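Local coordinates for putative signal transduction protein with CBS domains (Kribbella flavida, PDB 4NOC) that is of unknown function but, as a protein built around a pair of CBS domains, may act in signalling by sensing a small ligand such as an adenine nucleotide, at residues A25-L37 / P46-F58. Sequence-based numbering, arbitrary orientation.
Sequences AVELLASRRLPGL and PHSVLPASQVVRF
Leu-29 reaches from helix 25-31 into the angle where strand 46-51 turns into helix 52-58. From CB the chain runs to CG, anti to the carbonyl carbon and beside the backbone N (chi1 -80°), which carries both methyls to the junction. CD1 meets Val-55 CG2 at 3.5 Å, tighter than usual for two carbons, and lies 4.1 Å from Ala-52 CA. CD2 faces the backbone at the strand's end, 4.0 Å from Leu-50 O. The other branch of Val-55, CG1, anti to its backbone N, touches Val-26 CG2 at 3.6 Å, so one valine bridges two successive turns of the facing helix.

Beside this apolar layer the backbones join antiparallel. Leu-37 and Leu-50 form a hydrogen-bonded pair; the bond from Leu-50 N to Leu-37 O is 2.7 Å, nearly straight at 171° and in the carbonyl plane. Leu-37 N returns the bond to Leu-50 O from above that carbonyl's plane. Gly-36 and Pro-51 form the neighbouring non-hydrogen-bonded pair, CA to CA 3.8 Å. One step further, Ala-52 N, in the first turn of its helix, donates to Pro-35 O at 2.8 Å; a water also donates to this oxygen and accepts from Ser-53 N, tying the helix start to the loop.

The axes of segments 25-31 and 52-58 pass 10.8 Å apart, with N-to-C directions 127° apart; both helices pack with the hairpin of strands 36-40 and 46-51 in the core of a CBS domain. Strand 15-17 flanks Leu-37 through Val-16, while helices 78-86 and 91-94 cover Val-26 and Leu-50 through Leu-86 and Leu-94.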
loop_
_atom_site.group_PDB
_atom_site.type_symbol
_atom_site.label_atom_id
_atom_site.label_comp_id
_atom_site.label_asym_id
_atom_site.label_seq_id
_atom_site.Cartn_x
_atom_site.Cartn_y
_atom_site.Cartn_z
ATOM N N ALA A 25 -10.112 12.162 9.592
ATOM C CA ALA A 25 -9.072 11.328 8.989
ATOM C C ALA A 25 -9.624 10.584 7.766
ATOM O O ALA A 25 -8.943 10.470 6.741
ATOM C CB ALA A 25 -8.529 10.337 10.014
ATOM N N VAL A 26 -10.859 10.087 7.869
ATOM C CA VAL A 26 -11.464 9.401 6.739
ATOM C C VAL A 26 -11.696 10.368 5.567
ATOM O O VAL A 26 -11.475 10.005 4.403
ATOM C CB VAL A 26 -12.762 8.670 7.140
ATOM C CG1 VAL A 26 -13.348 7.905 5.958
ATOM C CG2 VAL A 26 -12.493 7.718 8.293
ATOM N N GLU A 27 -12.119 11.598 5.868
ATOM C CA GLU A 27 -12.260 12.621 4.834
ATOM C C GLU A 27 -10.934 12.820 4.108
ATOM O O GLU A 27 -10.895 12.979 2.881
ATOM C CB GLU A 27 -12.754 13.944 5.428
ATOM C CG GLU A 27 -14.209 13.940 5.934
ATOM C CD GLU A 27 -15.264 14.080 4.820
ATOM O OE1 GLU A 27 -16.465 13.844 5.100
ATOM O OE2 GLU A 27 -14.912 14.433 3.672
ATOM N N LEU A 28 -9.836 12.784 4.856
ATOM C CA LEU A 28 -8.527 12.963 4.249
ATOM C C LEU A 28 -8.143 11.743 3.405
ATOM O O LEU A 28 -7.664 11.888 2.269
ATOM C CB LEU A 28 -7.490 13.216 5.332
ATOM C CG LEU A 28 -6.186 13.932 5.045
ATOM C CD1 LEU A 28 -6.363 15.198 4.217
ATOM C CD2 LEU A 28 -5.596 14.276 6.402
ATOM N N LEU A 29 -8.344 10.545 3.952
ATOM C CA LEU A 29 -8.018 9.330 3.213
ATOM C C LEU A 29 -8.758 9.289 1.885
ATOM O O LEU A 29 -8.214 8.857 0.866
ATOM C CB LEU A 29 -8.385 8.092 4.024
ATOM C CG LEU A 29 -7.372 7.723 5.093
ATOM C CD1 LEU A 29 -7.971 6.710 6.040
ATOM C CD2 LEU A 29 -6.115 7.168 4.428
ATOM N N ALA A 30 -9.995 9.767 1.907
ATOM C CA ALA A 30 -10.866 9.681 0.757
ATOM C C ALA A 30 -10.500 10.719 -0.299
ATOM O O ALA A 30 -10.425 10.404 -1.492
ATOM C CB ALA A 30 -12.304 9.846 1.196
ATOM N N SER A 31 -10.274 11.954 0.142
ATOM C CA SER A 31 -10.065 13.067 -0.779
ATOM C C SER A 31 -8.697 13.006 -1.422
ATOM O O SER A 31 -8.573 12.990 -2.647
ATOM C CB SER A 31 -10.244 14.410 -0.065
ATOM O OG SER A 31 -11.618 14.707 0.140
ATOM N N ARG A 32 -7.670 12.962 -0.585
ATOM C CA ARG A 32 -6.302 12.860 -1.066
ATOM C C ARG A 32 -6.038 11.521 -1.775
ATOM O O ARG A 32 -4.987 11.341 -2.397
ATOM C CB ARG A 32 -5.323 13.074 0.093
ATOM N N ARG A 33 -6.996 10.598 -1.682
ATOM C CA ARG A 33 -6.902 9.288 -2.326
ATOM C C ARG A 33 -5.635 8.542 -1.908
ATOM O O ARG A 33 -4.837 8.113 -2.740
ATOM C CB ARG A 33 -7.003 9.416 -3.850
ATOM C CG ARG A 33 -8.404 9.774 -4.347
ATOM C CD ARG A 33 -9.429 8.697 -3.970
ATOM N NE ARG A 33 -9.027 7.391 -4.473
ATOM C CZ ARG A 33 -9.390 6.909 -5.654
ATOM N NH1 ARG A 33 -10.185 7.613 -6.450
ATOM N NH2 ARG A 33 -8.965 5.714 -6.040
ATOM N N LEU A 34 -5.482 8.379 -0.598
ATOM C CA LEU A 34 -4.275 7.811 -0.019
ATOM C C LEU A 34 -4.423 6.368 0.443
ATOM O O LEU A 34 -5.453 5.984 1.015
ATOM C CB LEU A 34 -3.839 8.649 1.172
ATOM C CG LEU A 34 -3.479 10.073 0.820
ATOM C CD1 LEU A 34 -3.641 10.881 2.067
ATOM C CD2 LEU A 34 -2.053 10.108 0.315
ATOM N N PRO A 35 -3.363 5.573 0.229
ATOM C CA PRO A 35 -3.316 4.207 0.749
ATOM C C PRO A 35 -3.319 4.244 2.278
ATOM O O PRO A 35 -3.876 3.329 2.892
ATOM C CB PRO A 35 -1.971 3.698 0.236
ATOM C CG PRO A 35 -1.126 4.936 0.143
ATOM C CD PRO A 35 -2.064 6.007 -0.317
ATOM N N GLY A 36 -2.722 5.288 2.870
ATOM C CA GLY A 36 -2.633 5.413 4.318
ATOM C C GLY A 36 -2.258 6.782 4.867
ATOM O O GLY A 36 -1.745 7.647 4.159
ATOM N N LEU A 37 -2.537 6.980 6.152
ATOM C CA LEU A 37 -2.130 8.186 6.860
ATOM C C LEU A 37 -1.019 7.815 7.832
ATOM O O LEU A 37 -1.042 6.725 8.401
ATOM C CB LEU A 37 -3.315 8.765 7.645
ATOM C CG LEU A 37 -4.509 9.273 6.830
ATOM C CD1 LEU A 37 -5.637 9.738 7.734
ATOM C CD2 LEU A 37 -4.092 10.393 5.872
ATOM N N PRO A 46 6.268 9.515 15.528
ATOM C CA PRO A 46 5.726 8.465 14.669
ATOM C C PRO A 46 5.207 7.342 15.543
ATOM O O PRO A 46 5.816 7.018 16.573
ATOM C CB PRO A 46 6.949 8.000 13.868
ATOM C CG PRO A 46 8.158 8.598 14.590
ATOM C CD PRO A 46 7.650 9.867 15.159
ATOM N N HIS A 47 4.076 6.772 15.155
ATOM C CA HIS A 47 3.402 5.788 15.990
ATOM C C HIS A 47 3.025 4.612 15.094
ATOM O O HIS A 47 3.452 3.470 15.320
ATOM C CB HIS A 47 2.187 6.458 16.673
ATOM C CG HIS A 47 1.368 5.551 17.544
ATOM N ND1 HIS A 47 0.323 4.791 17.054
ATOM C CD2 HIS A 47 1.396 5.332 18.882
ATOM C CE1 HIS A 47 -0.236 4.122 18.049
ATOM N NE2 HIS A 47 0.397 4.429 19.167
ATOM N N SER A 48 2.294 4.912 14.029
ATOM C CA SER A 48 1.751 3.867 13.191
ATOM C C SER A 48 1.317 4.439 11.845
ATOM O O SER A 48 1.365 5.651 11.620
ATOM C CB SER A 48 0.547 3.245 13.897
ATOM O OG SER A 48 0.369 1.904 13.494
ATOM N N VAL A 49 0.895 3.557 10.951
ATOM C CA VAL A 49 0.279 3.969 9.696
ATOM C C VAL A 49 -1.177 3.553 9.793
ATOM O O VAL A 49 -1.463 2.489 10.351
ATOM C CB VAL A 49 0.913 3.246 8.495
ATOM C CG1 VAL A 49 0.230 3.656 7.181
ATOM C CG2 VAL A 49 2.388 3.547 8.426
ATOM N N LEU A 50 -2.087 4.383 9.277
ATOM C CA LEU A 50 -3.498 4.020 9.173
ATOM C C LEU A 50 -3.850 3.816 7.700
ATOM O O LEU A 50 -4.111 4.780 6.970
ATOM C CB LEU A 50 -4.409 5.092 9.788
ATOM C CG LEU A 50 -5.916 4.890 9.561
ATOM C CD1 LEU A 50 -6.375 3.552 10.129
ATOM C CD2 LEU A 50 -6.763 6.032 10.129
ATOM N N PRO A 51 -3.844 2.556 7.247
ATOM C CA PRO A 51 -4.215 2.281 5.849
ATOM C C PRO A 51 -5.720 2.457 5.618
ATOM O O PRO A 51 -6.501 2.153 6.522
ATOM C CB PRO A 51 -3.802 0.815 5.643
ATOM C CG PRO A 51 -3.710 0.228 7.032
ATOM C CD PRO A 51 -3.423 1.354 7.993
ATOM N N ALA A 52 -6.116 2.961 4.449
ATOM C CA ALA A 52 -7.535 3.067 4.107
ATOM C C ALA A 52 -8.252 1.731 4.295
ATOM O O ALA A 52 -9.387 1.698 4.762
ATOM C CB ALA A 52 -7.716 3.556 2.680
ATOM N N SER A 53 -7.579 0.642 3.941
ATOM C CA SER A 53 -8.164 -0.688 4.038
ATOM C C SER A 53 -8.582 -1.023 5.469
ATOM O O SER A 53 -9.592 -1.699 5.675
ATOM C CB SER A 53 -7.216 -1.753 3.471
ATOM O OG SER A 53 -6.085 -1.925 4.300
ATOM N N GLN A 54 -7.839 -0.514 6.453
ATOM C CA GLN A 54 -8.155 -0.743 7.871
ATOM C C GLN A 54 -9.383 0.058 8.289
ATOM O O GLN A 54 -10.167 -0.358 9.164
ATOM C CB GLN A 54 -6.950 -0.405 8.760
ATOM C CG GLN A 54 -7.220 -0.358 10.284
ATOM C CD GLN A 54 -7.688 -1.688 10.881
ATOM O OE1 GLN A 54 -7.497 -2.756 10.305
ATOM N NE2 GLN A 54 -8.308 -1.612 12.051
ATOM N N VAL A 55 -9.565 1.200 7.637
ATOM C CA VAL A 55 -10.749 2.015 7.871
ATOM C C VAL A 55 -11.975 1.283 7.317
ATOM O O VAL A 55 -13.042 1.245 7.945
ATOM C CB VAL A 55 -10.578 3.436 7.263
ATOM C CG1 VAL A 55 -11.852 4.265 7.431
ATOM C CG2 VAL A 55 -9.399 4.136 7.933
ATOM N N VAL A 56 -11.800 0.671 6.151
ATOM C CA VAL A 56 -12.846 -0.153 5.570
ATOM C C VAL A 56 -13.183 -1.317 6.500
ATOM O O VAL A 56 -14.346 -1.602 6.718
ATOM C CB VAL A 56 -12.459 -0.673 4.178
ATOM C CG1 VAL A 56 -13.462 -1.690 3.697
ATOM C CG2 VAL A 56 -12.373 0.483 3.192
ATOM N N ARG A 57 -12.166 -1.969 7.060
ATOM C CA ARG A 57 -12.400 -3.062 8.003
ATOM C C ARG A 57 -13.218 -2.564 9.187
ATOM O O ARG A 57 -14.174 -3.218 9.605
ATOM C CB ARG A 57 -11.086 -3.687 8.495
ATOM C CG ARG A 57 -11.293 -4.819 9.513
ATOM C CD ARG A 57 -10.064 -5.729 9.659
ATOM N NE ARG A 57 -10.399 -7.005 10.306
ATOM C CZ ARG A 57 -10.206 -8.210 9.765
ATOM N NH1 ARG A 57 -9.656 -8.334 8.561
ATOM N NH2 ARG A 57 -10.552 -9.301 10.435
ATOM N N PHE A 58 -12.859 -1.384 9.685
ATOM C CA PHE A 58 -13.516 -0.802 10.845
ATOM C C PHE A 58 -14.979 -0.516 10.584
ATOM O O PHE A 58 -15.784 -0.597 11.493
ATOM C CB PHE A 58 -12.826 0.506 11.262
ATOM C CG PHE A 58 -13.501 1.201 12.434
ATOM C CD1 PHE A 58 -13.122 0.918 13.745
ATOM C CD2 PHE A 58 -14.511 2.134 12.223
ATOM C CE1 PHE A 58 -13.735 1.557 14.818
ATOM C CE2 PHE A 58 -15.143 2.768 13.296
ATOM C CZ PHE A 58 -14.755 2.481 14.593
HETATM O O HOH W 1 -5.131 0.428 2.082
#